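Local coordinates for uncharacterized protein (Pseudomonas aeruginosa, PDB 5BR9) that probably takes part in making the threonylcarbamoyladenosine modification of tRNA, as the TsaB member of the KAE1/TsaD family, at residues Gln109-Glu114 with Ala190-His195; Trp133-Leu138 with Ala158-Ala163; Arg119-Ile124 with Ala166-Ala171. All blocks are in the same frame, centred on the assembly; numbering follows the deposited sequence.

Contact 1: Gln109-Glu114 with Ala190-His195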
# COMPACT_ATOMS: atom_id res chain seq x y z
N GLN A 109 -0.82 -24.96 3.63
CA GLN A 109 -0.68 -25.57 2.31
C GLN A 109 0.79 -25.88 2.06
O GLN A 109 1.12 -26.93 1.50
CB GLN A 109 -1.22 -24.65 1.21
CG GLN A 109 -1.40 -25.37 -0.12
CD GLN A 109 -2.59 -26.31 -0.09
OE1 GLN A 109 -3.55 -26.07 0.64
NE2 GLN A 109 -2.52 -27.39 -0.85
N ARG A 110 1.68 -24.98 2.49
CA ARG A 110 3.11 -25.24 2.32
C ARG A 110 3.58 -26.44 3.15
O ARG A 110 4.34 -27.28 2.66
CB ARG A 110 3.95 -24.02 2.70
CG ARG A 110 5.44 -24.28 2.57
CD ARG A 110 6.25 -23.02 2.60
NE ARG A 110 7.66 -23.28 2.31
CZ ARG A 110 8.61 -22.36 2.34
NH1 ARG A 110 8.32 -21.10 2.64
NH2 ARG A 110 9.86 -22.70 2.06
N ALA A 111 3.12 -26.52 4.39
CA ALA A 111 3.52 -27.63 5.25
C ALA A 111 2.99 -28.95 4.68
O ALA A 111 3.63 -29.99 4.77
CB ALA A 111 3.05 -27.41 6.67
N TYR A 112 1.80 -28.89 4.09
CA TYR A 112 1.24 -30.05 3.43
C TYR A 112 2.13 -30.48 2.26
O TYR A 112 2.51 -31.64 2.16
CB TYR A 112 -0.18 -29.78 2.95
CG TYR A 112 -0.64 -30.84 1.98
CD1 TYR A 112 -0.83 -32.15 2.40
CD2 TYR A 112 -0.85 -30.54 0.63
CE1 TYR A 112 -1.23 -33.14 1.51
CE2 TYR A 112 -1.25 -31.53 -0.28
CZ TYR A 112 -1.45 -32.83 0.18
OH TYR A 112 -1.85 -33.82 -0.69
N ARG A 113 2.48 -29.53 1.40
CA ARG A 113 3.30 -29.84 0.23
C ARG A 113 4.68 -30.36 0.61
O ARG A 113 5.19 -31.30 -0.01
CB ARG A 113 3.45 -28.61 -0.67
CG ARG A 113 4.35 -28.82 -1.87
CD ARG A 113 4.38 -27.59 -2.77
NE ARG A 113 4.78 -26.37 -2.07
CZ ARG A 113 6.04 -26.03 -1.81
NH1 ARG A 113 7.03 -26.83 -2.18
NH2 ARG A 113 6.30 -24.89 -1.18
N GLU A 114 5.28 -29.79 1.65
CA GLU A 114 6.66 -30.12 1.99
C GLU A 114 6.82 -31.29 2.98
O GLU A 114 7.77 -32.04 2.87
CB GLU A 114 7.35 -28.88 2.57
CG GLU A 114 7.69 -27.81 1.55
CD GLU A 114 8.49 -26.65 2.16
OE1 GLU A 114 8.90 -26.74 3.34
OE2 GLU A 114 8.76 -25.67 1.45
N ALA A 190 9.18 -23.85 13.37
CA ALA A 190 8.89 -22.49 13.80
C ALA A 190 9.50 -21.44 12.85
O ALA A 190 9.32 -20.24 13.04
CB ALA A 190 9.38 -22.30 15.22
N SER A 191 10.23 -21.86 11.84
CA SER A 191 10.82 -20.89 10.92
C SER A 191 10.14 -20.88 9.54
O SER A 191 10.52 -20.10 8.66
CB SER A 191 12.32 -21.12 10.78
OG SER A 191 12.55 -22.20 9.90
N LEU A 192 9.15 -21.73 9.35
CA LEU A 192 8.43 -21.77 8.06
C LEU A 192 7.63 -20.50 7.77
O LEU A 192 6.88 -20.00 8.63
CB LEU A 192 7.49 -22.98 8.01
CG LEU A 192 7.07 -23.35 6.58
CD1 LEU A 192 8.25 -23.98 5.80
CD2 LEU A 192 5.84 -24.25 6.61
N LEU A 193 7.77 -20.02 6.55
CA LEU A 193 7.17 -18.78 6.09
C LEU A 193 6.22 -19.06 4.91
O LEU A 193 6.28 -20.13 4.31
CB LEU A 193 8.27 -17.78 5.68
CG LEU A 193 9.26 -17.34 6.77
CD1 LEU A 193 10.27 -16.33 6.23
CD2 LEU A 193 8.50 -16.74 7.98
N PRO A 194 5.30 -18.12 4.60
CA PRO A 194 4.43 -18.23 3.43
C PRO A 194 5.22 -18.27 2.13
O PRO A 194 6.28 -17.69 2.06
CB PRO A 194 3.58 -16.96 3.50
CG PRO A 194 3.56 -16.61 4.93
CD PRO A 194 4.92 -16.97 5.45
N HIS A 195 4.71 -18.95 1.12
CA HIS A 195 5.38 -19.08 -0.17
C HIS A 195 4.32 -18.90 -1.27
O HIS A 195 3.25 -19.52 -1.23
CB HIS A 195 6.06 -20.44 -0.25
CG HIS A 195 7.06 -20.58 -1.33
ND1 HIS A 195 6.76 -20.40 -2.67
CD2 HIS A 195 8.36 -20.96 -1.30
CE1 HIS A 195 7.84 -20.61 -3.40
NE2 HIS A 195 8.82 -20.96 -2.59
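With CG of Arg-110 anti to its own backbone nitrogen (chi1 179°) and the chain extended as far as NE, the guanidinium leaves helix 103-115 and lands between Leu-192 and His-195. Leu-192 turns its CD1 methyl over one guanidinium face, 3.6 Å from Arg-110 NE and toward the rim. The opposite face has CD2 of His-195 over its centre, with the imidazole standing nearly perpendicular, the two planes 87° apart. At the edge, Arg-110 NH1 donates to Leu-193 O over 2.8 Å, a bent bond that reaches the oxygen from above the carbonyl plane. Glu-114, one turn further along the helix, holds the group from its own side: Arg-110 NE to Glu-114 OE2 is 2.8 Å and fairly straight (164°). Sandwiched by two side chains and bonded at two points, the guanidinium should have little rotational freedom. Arg-113 joins the network through a long contact to Glu-114, but its stronger partner is Asp-198. Deeper in, Ala-111 CB meets Leu-192 CD2 at 4.2 Å. His-195 ND1 accepts from Glu-197 N, N-capping helix 196-208; an arginine salt-bridged within helix 103-115 thus grips the preceding loop by one carbonyl and two packed side chains, in an ASKHA-type fold.

Contact 2: Trp133-Leu138 with Ala158-Ala163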
# COMPACT_ATOMS: atom_id res chain seq x y z
N TRP A 133 -3.48 -17.59 14.97
CA TRP A 133 -3.70 -19.03 15.10
C TRP A 133 -4.81 -19.54 14.19
O TRP A 133 -5.89 -18.97 14.18
CB TRP A 133 -4.02 -19.35 16.56
CG TRP A 133 -4.36 -20.78 16.86
CD1 TRP A 133 -5.62 -21.33 16.95
CD2 TRP A 133 -3.44 -21.83 17.13
NE1 TRP A 133 -5.53 -22.66 17.29
CE2 TRP A 133 -4.21 -23.00 17.39
CE3 TRP A 133 -2.04 -21.91 17.19
CZ2 TRP A 133 -3.62 -24.23 17.69
CZ3 TRP A 133 -1.46 -23.13 17.49
CH2 TRP A 133 -2.25 -24.27 17.74
N GLY A 134 -4.54 -20.61 13.45
CA GLY A 134 -5.53 -21.22 12.56
C GLY A 134 -5.16 -22.66 12.25
O GLY A 134 -4.02 -22.96 11.89
N CYS A 135 -6.13 -23.56 12.41
CA CYS A 135 -5.90 -24.96 12.18
C CYS A 135 -6.54 -25.38 10.86
O CYS A 135 -7.66 -24.97 10.55
CB CYS A 135 -6.43 -25.81 13.33
SG CYS A 135 -5.55 -25.56 14.89
N TYR A 136 -5.81 -26.20 10.11
CA TYR A 136 -6.18 -26.53 8.75
C TYR A 136 -6.11 -28.03 8.53
O TYR A 136 -5.29 -28.71 9.15
CB TYR A 136 -5.26 -25.79 7.76
CG TYR A 136 -5.58 -24.31 7.66
CD1 TYR A 136 -6.34 -23.83 6.60
CD2 TYR A 136 -5.16 -23.40 8.64
CE1 TYR A 136 -6.67 -22.48 6.49
CE2 TYR A 136 -5.49 -22.03 8.55
CZ TYR A 136 -6.24 -21.59 7.46
OH TYR A 136 -6.61 -20.27 7.34
N GLN A 137 -6.98 -28.54 7.66
CA GLN A 137 -7.01 -29.96 7.31
C GLN A 137 -7.26 -30.12 5.81
O GLN A 137 -8.05 -29.39 5.21
CB GLN A 137 -8.08 -30.70 8.10
CG GLN A 137 -8.26 -32.18 7.69
CD GLN A 137 -9.09 -32.99 8.69
OE1 GLN A 137 -9.41 -32.52 9.79
NE2 GLN A 137 -9.43 -34.23 8.31
N LEU A 138 -6.56 -31.08 5.22
CA LEU A 138 -6.67 -31.37 3.80
C LEU A 138 -8.08 -31.82 3.39
O LEU A 138 -8.67 -32.71 4.01
CB LEU A 138 -5.66 -32.45 3.41
CG LEU A 138 -5.42 -32.63 1.91
CD1 LEU A 138 -4.64 -31.45 1.33
CD2 LEU A 138 -4.69 -33.93 1.67
N ALA A 158 -5.95 -23.73 20.71
CA ALA A 158 -6.49 -25.09 20.75
C ALA A 158 -6.68 -25.66 19.35
O ALA A 158 -6.89 -24.92 18.38
CB ALA A 158 -7.82 -25.10 21.52
N VAL A 159 -6.60 -26.99 19.24
CA VAL A 159 -6.79 -27.67 17.96
C VAL A 159 -8.19 -28.33 17.95
O VAL A 159 -8.70 -28.70 19.01
CB VAL A 159 -5.68 -28.71 17.72
CG1 VAL A 159 -4.33 -28.03 17.59
CG2 VAL A 159 -5.67 -29.77 18.82
N PRO A 160 -8.80 -28.46 16.75
CA PRO A 160 -10.16 -29.02 16.59
C PRO A 160 -10.19 -30.55 16.55
O PRO A 160 -11.28 -31.13 16.46
CB PRO A 160 -10.61 -28.45 15.24
CG PRO A 160 -9.36 -28.30 14.47
CD PRO A 160 -8.23 -28.05 15.45
N TRP A 161 -9.02 -31.17 16.60
CA TRP A 161 -8.91 -32.63 16.61
C TRP A 161 -8.29 -33.09 17.92
O TRP A 161 -7.84 -32.26 18.71
CB TRP A 161 -8.06 -33.12 15.42
CG TRP A 161 -6.81 -32.34 15.27
CD1 TRP A 161 -5.71 -32.39 16.08
CD2 TRP A 161 -6.52 -31.37 14.25
NE1 TRP A 161 -4.75 -31.51 15.63
CE2 TRP A 161 -5.22 -30.88 14.51
CE3 TRP A 161 -7.22 -30.88 13.15
CZ2 TRP A 161 -4.61 -29.92 13.70
CZ3 TRP A 161 -6.61 -29.92 12.35
CH2 TRP A 161 -5.32 -29.45 12.63
N ASP A 162 -8.25 -34.41 18.13
CA ASP A 162 -7.59 -34.95 19.33
C ASP A 162 -6.13 -34.52 19.38
O ASP A 162 -5.36 -34.78 18.45
CB ASP A 162 -7.72 -36.47 19.35
CG ASP A 162 -6.91 -37.12 20.47
OD1 ASP A 162 -6.56 -38.31 20.34
OD2 ASP A 162 -6.62 -36.44 21.48
N ALA A 163 -5.74 -33.88 20.48
CA ALA A 163 -4.40 -33.30 20.57
C ALA A 163 -3.33 -34.37 20.67
O ALA A 163 -2.24 -34.23 20.11
CB ALA A 163 -4.30 -32.35 21.76
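Cys-135 is at the apolar centre, its CB 3.6 Å from Pro-160 CD and 3.9 Å from Trp-161 CH2. Its sulfur lies beside the backbone N, anti to the carbonyl carbon (chi1 -66°), which directs it back along the loop to meet Val-159 CG1 at 3.9 Å. SG also makes an oblique sulfur-aromatic contact with the Trp-161 six-membered ring. That indole is backed within its own segment, since Val-159 CB and Pro-160 CD both lie over one of its faces, toward the rim. Residues 158-161 run almost in the same direction as 133-137 and cover the sheet face bearing Trp-133, Cys-135 and Gln-137; Tyr-136 points away from the loop, packs against helix 103-115 and gives its hydroxyl to a hydrogen bond with Glu-149. The loop and helix therefore pack on opposite faces of the sheet containing strands 119-125 and 131-139, in keeping with the layered alpha/beta domains of the ASKHA superfamily. Further out, Trp-133 brings the edge of its indole up to the loop, CZ2 lying 3.9 Å from Val-159 CG1. At the polar edge Trp-133 NE1 donates to Ala-158 O over 2.9 Å; the oxygen is in the indole plane, while the nitrogen stands above the carbonyl plane and the bond is bent to 144°.

Contact 3: Arg119-Ile124 with Ala166-Ala171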
# COMPACT_ATOMS: atom_id res chain seq x y z
N ARG A 119 -2.91 -32.39 8.59
CA ARG A 119 -3.47 -31.55 9.64
C ARG A 119 -2.37 -30.63 10.16
O ARG A 119 -1.34 -31.08 10.65
CB ARG A 119 -4.07 -32.40 10.76
CG ARG A 119 -5.13 -33.36 10.22
CD ARG A 119 -6.18 -33.77 11.22
NE ARG A 119 -5.75 -34.88 12.06
CZ ARG A 119 -6.58 -35.65 12.75
NH1 ARG A 119 -6.10 -36.65 13.49
NH2 ARG A 119 -7.89 -35.45 12.69
N VAL A 120 -2.60 -29.32 10.03
CA VAL A 120 -1.59 -28.34 10.41
C VAL A 120 -2.19 -27.26 11.29
O VAL A 120 -3.23 -26.68 10.98
CB VAL A 120 -0.94 -27.69 9.17
CG1 VAL A 120 -0.01 -26.56 9.62
CG2 VAL A 120 -0.15 -28.72 8.37
N ALA A 121 -1.56 -27.04 12.43
CA ALA A 121 -1.87 -25.88 13.24
C ALA A 121 -0.88 -24.77 12.85
O ALA A 121 0.31 -24.87 13.11
CB ALA A 121 -1.79 -26.22 14.75
N ALA A 122 -1.38 -23.75 12.16
CA ALA A 122 -0.54 -22.64 11.74
C ALA A 122 -0.55 -21.55 12.81
O ALA A 122 -1.59 -21.19 13.33
CB ALA A 122 -1.02 -22.10 10.41
N ALA A 123 0.64 -21.06 13.15
CA ALA A 123 0.77 -20.00 14.13
C ALA A 123 1.80 -19.00 13.66
O ALA A 123 2.93 -19.37 13.37
CB ALA A 123 1.15 -20.56 15.52
N ILE A 124 1.39 -17.73 13.60
CA ILE A 124 2.25 -16.63 13.18
C ILE A 124 2.35 -15.65 14.33
O ILE A 124 1.34 -15.24 14.91
CB ILE A 124 1.70 -15.95 11.91
CG1 ILE A 124 1.77 -16.91 10.71
CG2 ILE A 124 2.46 -14.66 11.63
CD1 ILE A 124 1.08 -16.38 9.45
N ALA A 166 -0.72 -38.02 16.80
CA ALA A 166 0.65 -37.70 16.44
C ALA A 166 0.80 -37.30 14.96
O ALA A 166 1.92 -37.28 14.43
CB ALA A 166 1.55 -38.89 16.76
N ASP A 167 -0.31 -36.99 14.30
CA ASP A 167 -0.25 -36.73 12.86
C ASP A 167 -0.31 -35.23 12.51
O ASP A 167 0.07 -34.82 11.40
CB ASP A 167 -1.39 -37.46 12.15
CG ASP A 167 -2.75 -36.95 12.58
OD1 ASP A 167 -3.03 -36.98 13.80
OD2 ASP A 167 -3.52 -36.50 11.71
N TRP A 168 -0.77 -34.40 13.44
CA TRP A 168 -0.82 -32.97 13.14
C TRP A 168 0.53 -32.26 13.38
O TRP A 168 1.34 -32.67 14.21
CB TRP A 168 -1.94 -32.30 13.94
CG TRP A 168 -1.78 -32.30 15.41
CD1 TRP A 168 -1.99 -33.35 16.25
CD2 TRP A 168 -1.40 -31.19 16.23
NE1 TRP A 168 -1.75 -32.97 17.56
CE2 TRP A 168 -1.40 -31.64 17.57
CE3 TRP A 168 -1.07 -29.86 15.97
CZ2 TRP A 168 -1.07 -30.81 18.64
CZ3 TRP A 168 -0.75 -29.03 17.04
CH2 TRP A 168 -0.75 -29.51 18.36
N PHE A 169 0.75 -31.19 12.63
CA PHE A 169 2.05 -30.53 12.51
C PHE A 169 1.91 -29.06 12.86
O PHE A 169 0.91 -28.42 12.51
CB PHE A 169 2.57 -30.74 11.07
CG PHE A 169 3.93 -30.12 10.77
CD1 PHE A 169 5.10 -30.83 11.01
CD2 PHE A 169 4.03 -28.87 10.16
CE1 PHE A 169 6.34 -30.28 10.71
CE2 PHE A 169 5.26 -28.32 9.84
CZ PHE A 169 6.43 -29.02 10.13
N GLY A 170 2.92 -28.50 13.51
CA GLY A 170 2.92 -27.08 13.83
C GLY A 170 3.80 -26.29 12.86
O GLY A 170 4.99 -26.56 12.67
N ALA A 171 3.19 -25.29 12.24
CA ALA A 171 3.89 -24.48 11.25
C ALA A 171 3.82 -23.01 11.59
O ALA A 171 2.76 -22.49 11.92
CB ALA A 171 3.31 -24.71 9.88
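Arg-119 and Asp-167 close one end of a parallel strand pair with a side-on salt bridge. Arg-119 NE donates to Asp-167 OD2 at 2.8 Å, using that oxygen's syn lone pair, and NH1 reaches Asp-167 OD1 at 3.1 Å along a nearly straight line (172°). A bend at chi3 (-85°) turns the guanidinium so that its NE-NH1 edge faces the carboxylate, although the two planes remain 47° apart. Asp-167 is poorly ordered, so the details of this grip deserve some caution.

From there the backbones alternate in regular parallel fashion. Arg-119 O accepts from Phe-169 N at 2.9 Å; Phe-169 O takes Ala-121 N at 2.8 Å; Ala-121 O accepts from Ala-171 N at 3.0 Å; and Ala-171 O receives Ala-123 N at 2.8 Å. Ala-121 O has a second donor in Trp-175 NE1, while Trp-168 NE1 is satisfied by Ala-163 O. Along the other edge of strand 119-125, Val-120 and Ala-122 bond to Tyr-136 and Gly-134.

Apolar groups cover both faces. Val-120 CG1 meets Ala-171 CB at 3.8 Å on the side of helix 103-115; on the reverse, Ala-121 CB packs against Trp-168 CZ3, also at 3.8 Å. The chemistry implies a central sheet pairing whose buried peptide groups bond to one another between apolar layers, while the Arg-119 to Asp-167 ion pair sits at the more exposed end, where the strands begin.

In the fold
Following the chain from the N terminus, helix 103-115 comes first and offers one side of contact 1, whose partner arrives only at 190-195, just before helix 196-208. Within that long loop, strand 119-125 pairs with strand 168-171 in contact 3, and inside this second loop strand 131-139 meets 158-163 in contact 2. The three closures are concentric, and none crosses another. Contacts 2 and 3 share a sheet, strands 119-125 and 131-139 being antiparallel neighbours, and Trp-161 meets Trp-168 where they adjoin. Contact 1 joins contact 3 through Ala-111, packed on Val-120, Phe-169 and Ala-171, so helix, sheet and covering loop form successive layers.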